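Local coordinates for glutamine--tRNA ligase (PDB 3TL4), which attaches glutamine to its cognate tRNA at the expense of ATP, with this N-terminal piece serving as the appended tRNA-binding domain, at residues 22-25 and 30-33; 123-128 and 155-160. All blocks are in the same frame, centred on the assembly; numbering follows the deposited sequence.

In the fold
Contact 1 and contact 2 follow one another along the chain, the first complete long before the second begins, and both fall within the first part of the family's non-specific RNA-binding region. Contact 1 joins helix 18-24 to helix 28-39 across a short turn, with helices 4-13 and 49-62 close by. Contact 2 sets helix 119-132 against the loop between helices 145-153 and 166-178. Their centres lie 38 Å apart, on opposite sides of the chain's centre, and their nearest atoms remain about 21 Å from each other. They lie in separate regions of an elongated tRNA-binding domain built of helices and loops, each a local contact of its own part of the chain.

Contact 1. Residues 22-25 and 30-33; sequences KEIV and VSDS
S31 points from helix 28-39 toward I24 and V25 of segment 22-25. Its CB is the more distant part, 4.2 Å from I24 O, and the hydroxyl does most of the touching. With chi1 at -83°, OG lies beside the serine's own backbone N and opposite its carbonyl carbon, a setting that carries it across the gap between the helices. There OG comes to 3.0 Å from I24 O in a weak hydrogen bond. The geometry is poor at both ends: OG stands well to the side of the I24 carbonyl, with a C-O-OG angle of about 102°, and the CB-OG bond of S31 points too nearly along the line to I24 O for the hydroxyl proton to lie straight on it. N27 O, in the connecting turn, is a second and also weak acceptor for the same hydroxyl, and which of the two carbonyls receives the proton is not settled.

Carbon atoms of I24 and V25 make the other approaches to this tip across the contact. I24 CG2, the branch anti to its backbone N, packs 3.3 Å from S31 OG, and V25 CA approaches S31 OG at 3.3 Å as well. V25 CG1 adds a looser touch at 4.0 Å from S31 OG, although the CA-CB bond of V25 points away. F11 of helix 4-13 lies against both I24 and S31, while H56 of helix 49-62 packs on I24.

A small hydroxyl thus sits between two helices joined by a short connection, among mainly apolar groups. One acceptor, I24 O, lies on the preceding helix and the other, N27 O, in the connection; the hydroxyl's proton can serve either, so the polar link to helix 18-24 is probably weak and part-time.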
ATOM      1  N   LYS A  22      -5.207 -14.436 -18.488  1.00 46.04           N
ATOM      2  CA  LYS A  22      -5.080 -15.892 -18.549  1.00 45.81           C
ATOM      3  C   LYS A  22      -4.715 -16.461 -17.172  1.00 46.49           C
ATOM      4  O   LYS A  22      -5.224 -17.496 -16.749  1.00 41.58           O
ATOM      5  CB  LYS A  22      -4.027 -16.270 -19.591  1.00 44.92           C
ATOM      6  CG  LYS A  22      -3.899 -17.754 -19.862  1.00 40.32           C
ATOM      7  CD  LYS A  22      -2.711 -18.037 -20.754  1.00 39.01           C
ATOM      8  CE  LYS A  22      -2.400 -19.525 -20.792  1.00 42.98           C
ATOM      9  NZ  LYS A  22      -3.562 -20.316 -21.279  1.00 46.53           N
ATOM     10  N   GLU A  23      -3.835 -15.753 -16.477  1.00 49.83           N
ATOM     11  CA  GLU A  23      -3.427 -16.103 -15.126  1.00 53.20           C
ATOM     12  C   GLU A  23      -4.581 -15.918 -14.115  1.00 52.39           C
ATOM     13  O   GLU A  23      -4.854 -16.804 -13.294  1.00 49.38           O
ATOM     14  CB  GLU A  23      -2.218 -15.244 -14.754  1.00 59.15           C
ATOM     15  CG  GLU A  23      -1.653 -15.462 -13.372  1.00 70.61           C
ATOM     16  CD  GLU A  23      -0.731 -14.329 -12.954  1.00 78.77           C
ATOM     17  OE1 GLU A  23       0.189 -13.990 -13.730  1.00 80.59           O
ATOM     18  OE2 GLU A  23      -0.943 -13.764 -11.858  1.00 82.10           O
ATOM     19  N   ILE A  24      -5.265 -14.777 -14.186  1.00 45.65           N
ATOM     20  CA  ILE A  24      -6.396 -14.497 -13.302  1.00 39.38           C
ATOM     21  C   ILE A  24      -7.502 -15.573 -13.324  1.00 36.18           C
ATOM     22  O   ILE A  24      -7.988 -15.987 -12.267  1.00 30.71           O
ATOM     23  CB  ILE A  24      -7.028 -13.123 -13.598  1.00 38.40           C
ATOM     24  CG1 ILE A  24      -6.077 -11.994 -13.185  1.00 35.91           C
ATOM     25  CG2 ILE A  24      -8.369 -12.986 -12.863  1.00 39.18           C
ATOM     26  CD1 ILE A  24      -6.510 -10.609 -13.666  1.00 29.74           C
ATOM     27  N   VAL A  25      -7.900 -16.011 -14.519  1.00 34.55           N
ATOM     28  CA  VAL A  25      -8.994 -16.977 -14.656  1.00 40.35           C
ATOM     29  C   VAL A  25      -8.582 -18.384 -14.208  1.00 47.53           C
ATOM     30  O   VAL A  25      -9.425 -19.273 -14.074  1.00 47.90           O
ATOM     31  CB  VAL A  25      -9.558 -17.039 -16.102  1.00 47.32           C
ATOM     32  CG1 VAL A  25     -10.334 -15.779 -16.437  1.00 42.08           C
ATOM     33  CG2 VAL A  25      -8.440 -17.263 -17.112  1.00 51.60           C
ATOM     34  N   VAL A  30     -11.229 -15.819  -7.066  1.00 32.82           N
ATOM     35  CA  VAL A  30     -10.745 -14.464  -7.249  1.00 31.40           C
ATOM     36  C   VAL A  30     -11.349 -13.799  -8.495  1.00 34.09           C
ATOM     37  O   VAL A  30     -11.672 -12.605  -8.474  1.00 33.60           O
ATOM     38  CB  VAL A  30      -9.212 -14.456  -7.308  1.00 30.42           C
ATOM     39  CG1 VAL A  30      -8.689 -13.075  -7.651  1.00 28.69           C
ATOM     40  CG2 VAL A  30      -8.640 -14.951  -5.972  1.00 24.86           C
ATOM     41  N   SER A  31     -11.506 -14.577  -9.568  1.00 29.86           N
ATOM     42  CA  SER A  31     -12.138 -14.106 -10.798  1.00 30.13           C
ATOM     43  C   SER A  31     -13.589 -13.704 -10.591  1.00 32.62           C
ATOM     44  O   SER A  31     -14.033 -12.695 -11.136  1.00 32.68           O
ATOM     45  CB  SER A  31     -12.077 -15.176 -11.892  1.00 41.64           C
ATOM     46  OG  SER A  31     -10.830 -15.154 -12.560  1.00 51.81           O
ATOM     47  N   ASP A  32     -14.329 -14.502  -9.823  1.00 35.91           N
ATOM     48  CA  ASP A  32     -15.720 -14.183  -9.493  1.00 38.11           C
ATOM     49  C   ASP A  32     -15.830 -12.853  -8.766  1.00 32.85           C
ATOM     50  O   ASP A  32     -16.721 -12.058  -9.055  1.00 31.77           O
ATOM     51  CB  ASP A  32     -16.351 -15.275  -8.624  1.00 44.74           C
ATOM     52  CG  ASP A  32     -16.723 -16.503  -9.416  1.00 64.56           C
ATOM     53  OD1 ASP A  32     -17.082 -16.351 -10.604  1.00 71.30           O
ATOM     54  OD2 ASP A  32     -16.654 -17.619  -8.853  1.00 70.89           O
ATOM     55  N   SER A  33     -14.944 -12.629  -7.794  1.00 29.59           N
ATOM     56  CA  SER A  33     -14.953 -11.378  -7.036  1.00 21.98           C
ATOM     57  C   SER A  33     -14.529 -10.225  -7.934  1.00 23.65           C
ATOM     58  O   SER A  33     -15.135  -9.154  -7.903  1.00 31.59           O
ATOM     59  CB  SER A  33     -14.043 -11.443  -5.805  1.00 19.95           C
ATOM     60  OG  SER A  33     -14.288 -12.599  -5.031  1.00 30.17           O
TER

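Contact 2. Residues 123-128 and 155-160; sequences RNYVMQ and LKELKW
L155 O accepts a hydrogen bond of 2.9 Å from L158 N, closing a turn whose side chains at L155, E157 and L158 all reach Y125 on helix 119-132. The turn belongs to a loop without regular secondary structure, and the bond spans the three residues that face the helix.

The phenol ring of Y125 carries most of the contact. E157 comes over one face: its CB sits 3.6 Å from the centroid of the Y125 ring, 21° off the ring normal, in a CH-pi contact displaced toward the rim. The glutamate chain then bends at chi2 (83°), running across the tyrosine at about a right angle, so that E157 CG lies 3.3 Å from Y125 CE1 and also passes near CZ and OH. Beyond it the carboxylate plane is inclined by 28° to the ring. Here the acidic residue offers its methylenes to the aromatic surface, while its OE2 makes a long ion pair, 3.9 Å, with K156 NZ.

The leucines meet other parts of the same residue. L158 CD2 approaches Y125 CD2 obliquely at 3.8 Å, the two side chains sliding past each other in opposite directions. L155 CD1 instead reaches the root of the tyrosine, 4.2 Å from Y125 CB. L158 also packs on V152 of helix 145-153 and F166 of helix 166-178; V126, the neighbour of Y125, likewise touches V152. Two residues after L158, W160 packs on helix 85-98.

With one face against the E157 methylenes and leucine methyls beside it, an aromatic residue of helix 119-132 packs against the loop between helices 145-153 and 166-178 within the tRNA-binding domain, joining that loop to the helix by apolar and CH-pi contacts.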
ATOM      1  N   ARG A 123      11.810  13.154   7.739  1.00 26.57           N
ATOM      2  CA  ARG A 123      13.064  13.651   8.303  1.00 29.09           C
ATOM      3  C   ARG A 123      12.962  13.914   9.813  1.00 26.93           C
ATOM      4  O   ARG A 123      13.853  13.563  10.571  1.00 25.98           O
ATOM      5  CB  ARG A 123      13.495  14.919   7.550  1.00 29.58           C
ATOM      6  CG  ARG A 123      14.794  15.557   8.020  1.00 32.78           C
ATOM      7  CD  ARG A 123      15.425  16.434   6.910  1.00 31.69           C
ATOM      8  NE  ARG A 123      16.551  15.736   6.298  1.00 42.59           N
ATOM      9  CZ  ARG A 123      16.672  15.491   5.002  1.00 40.20           C
ATOM     10  NH1 ARG A 123      15.746  15.908   4.155  1.00 34.98           N
ATOM     11  NH2 ARG A 123      17.736  14.845   4.559  1.00 41.09           N
ATOM     12  N   ASN A 124      11.877  14.537  10.248  1.00 23.61           N
ATOM     13  CA  ASN A 124      11.659  14.730  11.675  1.00 27.11           C
ATOM     14  C   ASN A 124      11.670  13.405  12.422  1.00 23.24           C
ATOM     15  O   ASN A 124      12.352  13.269  13.432  1.00 21.11           O
ATOM     16  CB  ASN A 124      10.338  15.469  11.950  1.00 28.16           C
ATOM     17  CG  ASN A 124      10.367  16.920  11.479  1.00 41.81           C
ATOM     18  OD1 ASN A 124      11.440  17.522  11.346  1.00 45.72           O
ATOM     19  ND2 ASN A 124       9.184  17.492  11.225  1.00 41.73           N
ATOM     20  N   TYR A 125      10.900  12.436  11.930  1.00 24.30           N
ATOM     21  CA  TYR A 125      10.803  11.131  12.591  1.00 20.02           C
ATOM     22  C   TYR A 125      12.130  10.387  12.627  1.00 18.16           C
ATOM     23  O   TYR A 125      12.481   9.804  13.647  1.00 19.96           O
ATOM     24  CB  TYR A 125       9.689  10.279  11.979  1.00 24.42           C
ATOM     25  CG  TYR A 125       8.335  10.757  12.423  1.00 25.50           C
ATOM     26  CD1 TYR A 125       7.955  10.661  13.758  1.00 33.83           C
ATOM     27  CD2 TYR A 125       7.450  11.326  11.530  1.00 33.96           C
ATOM     28  CE1 TYR A 125       6.729  11.116  14.193  1.00 39.93           C
ATOM     29  CE2 TYR A 125       6.206  11.786  11.953  1.00 39.92           C
ATOM     30  CZ  TYR A 125       5.855  11.678  13.286  1.00 43.65           C
ATOM     31  OH  TYR A 125       4.626  12.128  13.711  1.00 51.37           O
ATOM     32  N   VAL A 126      12.871  10.444  11.523  1.00 21.66           N
ATOM     33  CA  VAL A 126      14.210   9.872  11.442  1.00 23.35           C
ATOM     34  C   VAL A 126      15.166  10.541  12.446  1.00 29.94           C
ATOM     35  O   VAL A 126      15.925   9.863  13.150  1.00 29.39           O
ATOM     36  CB  VAL A 126      14.787  10.020  10.008  1.00 20.04           C
ATOM     37  CG1 VAL A 126      16.276   9.684   9.985  1.00 19.15           C
ATOM     38  CG2 VAL A 126      13.996   9.167   9.010  1.00 16.85           C
HETATM   39  N   MSE A 127      15.119  11.868  12.517  1.00 26.95           N
HETATM   40  CA  MSE A 127      15.959  12.624  13.453  1.00 28.80           C
HETATM   41  C   MSE A 127      15.710  12.217  14.896  1.00 19.13           C
HETATM   42  O   MSE A 127      16.645  12.028  15.667  1.00 19.53           O
HETATM   43  CB  MSE A 127      15.707  14.125  13.322  1.00 25.57           C
HETATM   44  CG  MSE A 127      16.173  14.707  12.016  1.00 34.82           C
HETATM   45 SE   MSE A 127      16.000  16.652  11.990  1.00 82.17          SE
HETATM   46  CE  MSE A 127      17.312  17.078  13.375  1.00115.76           C
ATOM     47  N   GLN A 128      14.436  12.098  15.235  1.00 13.67           N
ATOM     48  CA  GLN A 128      13.985  11.692  16.558  1.00 20.93           C
ATOM     49  C   GLN A 128      14.513  10.309  16.914  1.00 23.00           C
ATOM     50  O   GLN A 128      15.012  10.088  18.018  1.00 27.16           O
ATOM     51  CB  GLN A 128      12.461  11.664  16.558  1.00 30.38           C
ATOM     52  CG  GLN A 128      11.783  12.058  17.859  1.00 47.85           C
ATOM     53  CD  GLN A 128      10.269  12.221  17.687  1.00 53.52           C
ATOM     54  OE1 GLN A 128       9.796  13.248  17.188  1.00 53.37           O
ATOM     55  NE2 GLN A 128       9.512  11.200  18.087  1.00 55.54           N
ATOM     56  N   LEU A 155       8.157   2.361  12.160  1.00 19.86           N
ATOM     57  CA  LEU A 155       7.585   3.435  12.974  1.00 22.07           C
ATOM     58  C   LEU A 155       6.139   3.637  12.560  1.00 25.95           C
ATOM     59  O   LEU A 155       5.864   3.828  11.378  1.00 30.29           O
ATOM     60  CB  LEU A 155       8.343   4.747  12.754  1.00 25.67           C
ATOM     61  CG  LEU A 155       9.764   4.856  13.296  1.00 24.12           C
ATOM     62  CD1 LEU A 155      10.375   6.212  12.952  1.00 18.56           C
ATOM     63  CD2 LEU A 155       9.760   4.615  14.813  1.00 23.91           C
ATOM     64  N   LYS A 156       5.216   3.588  13.516  1.00 25.56           N
ATOM     65  CA  LYS A 156       3.787   3.702  13.200  1.00 33.93           C
ATOM     66  C   LYS A 156       3.391   5.069  12.644  1.00 29.89           C
ATOM     67  O   LYS A 156       2.390   5.183  11.965  1.00 33.25           O
ATOM     68  CB  LYS A 156       2.915   3.373  14.418  1.00 38.05           C
ATOM     69  CG  LYS A 156       2.915   4.439  15.496  1.00 43.96           C
ATOM     70  CD  LYS A 156       2.511   3.846  16.842  1.00 52.35           C
ATOM     71  CE  LYS A 156       2.702   4.840  17.978  1.00 57.03           C
ATOM     72  NZ  LYS A 156       1.681   5.921  17.935  1.00 64.41           N
ATOM     73  N   GLU A 157       4.172   6.101  12.938  1.00 28.08           N
ATOM     74  CA  GLU A 157       3.925   7.416  12.353  1.00 32.68           C
ATOM     75  C   GLU A 157       4.192   7.414  10.850  1.00 32.46           C
ATOM     76  O   GLU A 157       3.690   8.278  10.130  1.00 30.68           O
ATOM     77  CB  GLU A 157       4.783   8.491  13.026  1.00 37.29           C
ATOM     78  CG  GLU A 157       4.455   8.756  14.483  1.00 42.54           C
ATOM     79  CD  GLU A 157       5.113   7.765  15.431  1.00 45.62           C
ATOM     80  OE1 GLU A 157       5.874   6.885  14.961  1.00 31.19           O
ATOM     81  OE2 GLU A 157       4.859   7.870  16.652  1.00 53.64           O
ATOM     82  N   LEU A 158       4.975   6.439  10.384  1.00 30.87           N
ATOM     83  CA  LEU A 158       5.354   6.348   8.968  1.00 28.01           C
ATOM     84  C   LEU A 158       4.610   5.259   8.195  1.00 27.93           C
ATOM     85  O   LEU A 158       4.953   4.958   7.053  1.00 34.10           O
ATOM     86  CB  LEU A 158       6.867   6.136   8.824  1.00 15.67           C
ATOM     87  CG  LEU A 158       7.680   7.274   9.437  1.00 19.97           C
ATOM     88  CD1 LEU A 158       9.167   7.070   9.189  1.00 20.95           C
ATOM     89  CD2 LEU A 158       7.190   8.594   8.862  1.00 19.32           C
ATOM     90  N   LYS A 159       3.604   4.668   8.820  1.00 22.16           N
ATOM     91  CA  LYS A 159       2.809   3.631   8.170  1.00 25.89           C
ATOM     92  C   LYS A 159       2.352   4.026   6.770  1.00 26.73           C
ATOM     93  O   LYS A 159       2.433   3.231   5.836  1.00 26.31           O
ATOM     94  CB  LYS A 159       1.582   3.298   9.018  1.00 31.44           C
ATOM     95  CG  LYS A 159       0.663   2.268   8.373  1.00 39.74           C
ATOM     96  CD  LYS A 159      -0.523   1.941   9.268  1.00 41.19           C
ATOM     97  CE  LYS A 159      -1.205   0.651   8.820  1.00 48.79           C
ATOM     98  NZ  LYS A 159      -2.468   0.391   9.565  1.00 51.08           N
ATOM     99  N   TRP A 160       1.870   5.256   6.632  1.00 28.40           N
ATOM    100  CA  TRP A 160       1.295   5.715   5.367  1.00 29.49           C
ATOM    101  C   TRP A 160       2.265   6.503   4.494  1.00 31.37           C
ATOM    102  O   TRP A 160       1.896   6.960   3.413  1.00 36.76           O
ATOM    103  CB  TRP A 160       0.037   6.543   5.629  1.00 25.10           C
ATOM    104  CG  TRP A 160      -0.996   5.793   6.414  1.00 28.18           C
ATOM    105  CD1 TRP A 160      -1.482   6.111   7.650  1.00 24.27           C
ATOM    106  CD2 TRP A 160      -1.654   4.580   6.025  1.00 31.97           C
ATOM    107  NE1 TRP A 160      -2.414   5.185   8.047  1.00 30.41           N
ATOM    108  CE2 TRP A 160      -2.537   4.232   7.070  1.00 32.63           C
ATOM    109  CE3 TRP A 160      -1.586   3.758   4.894  1.00 28.84           C
ATOM    110  CZ2 TRP A 160      -3.343   3.093   7.018  1.00 26.73           C
ATOM    111  CZ3 TRP A 160      -2.387   2.636   4.842  1.00 28.13           C
ATOM    112  CH2 TRP A 160      -3.258   2.314   5.899  1.00 26.43           C
TER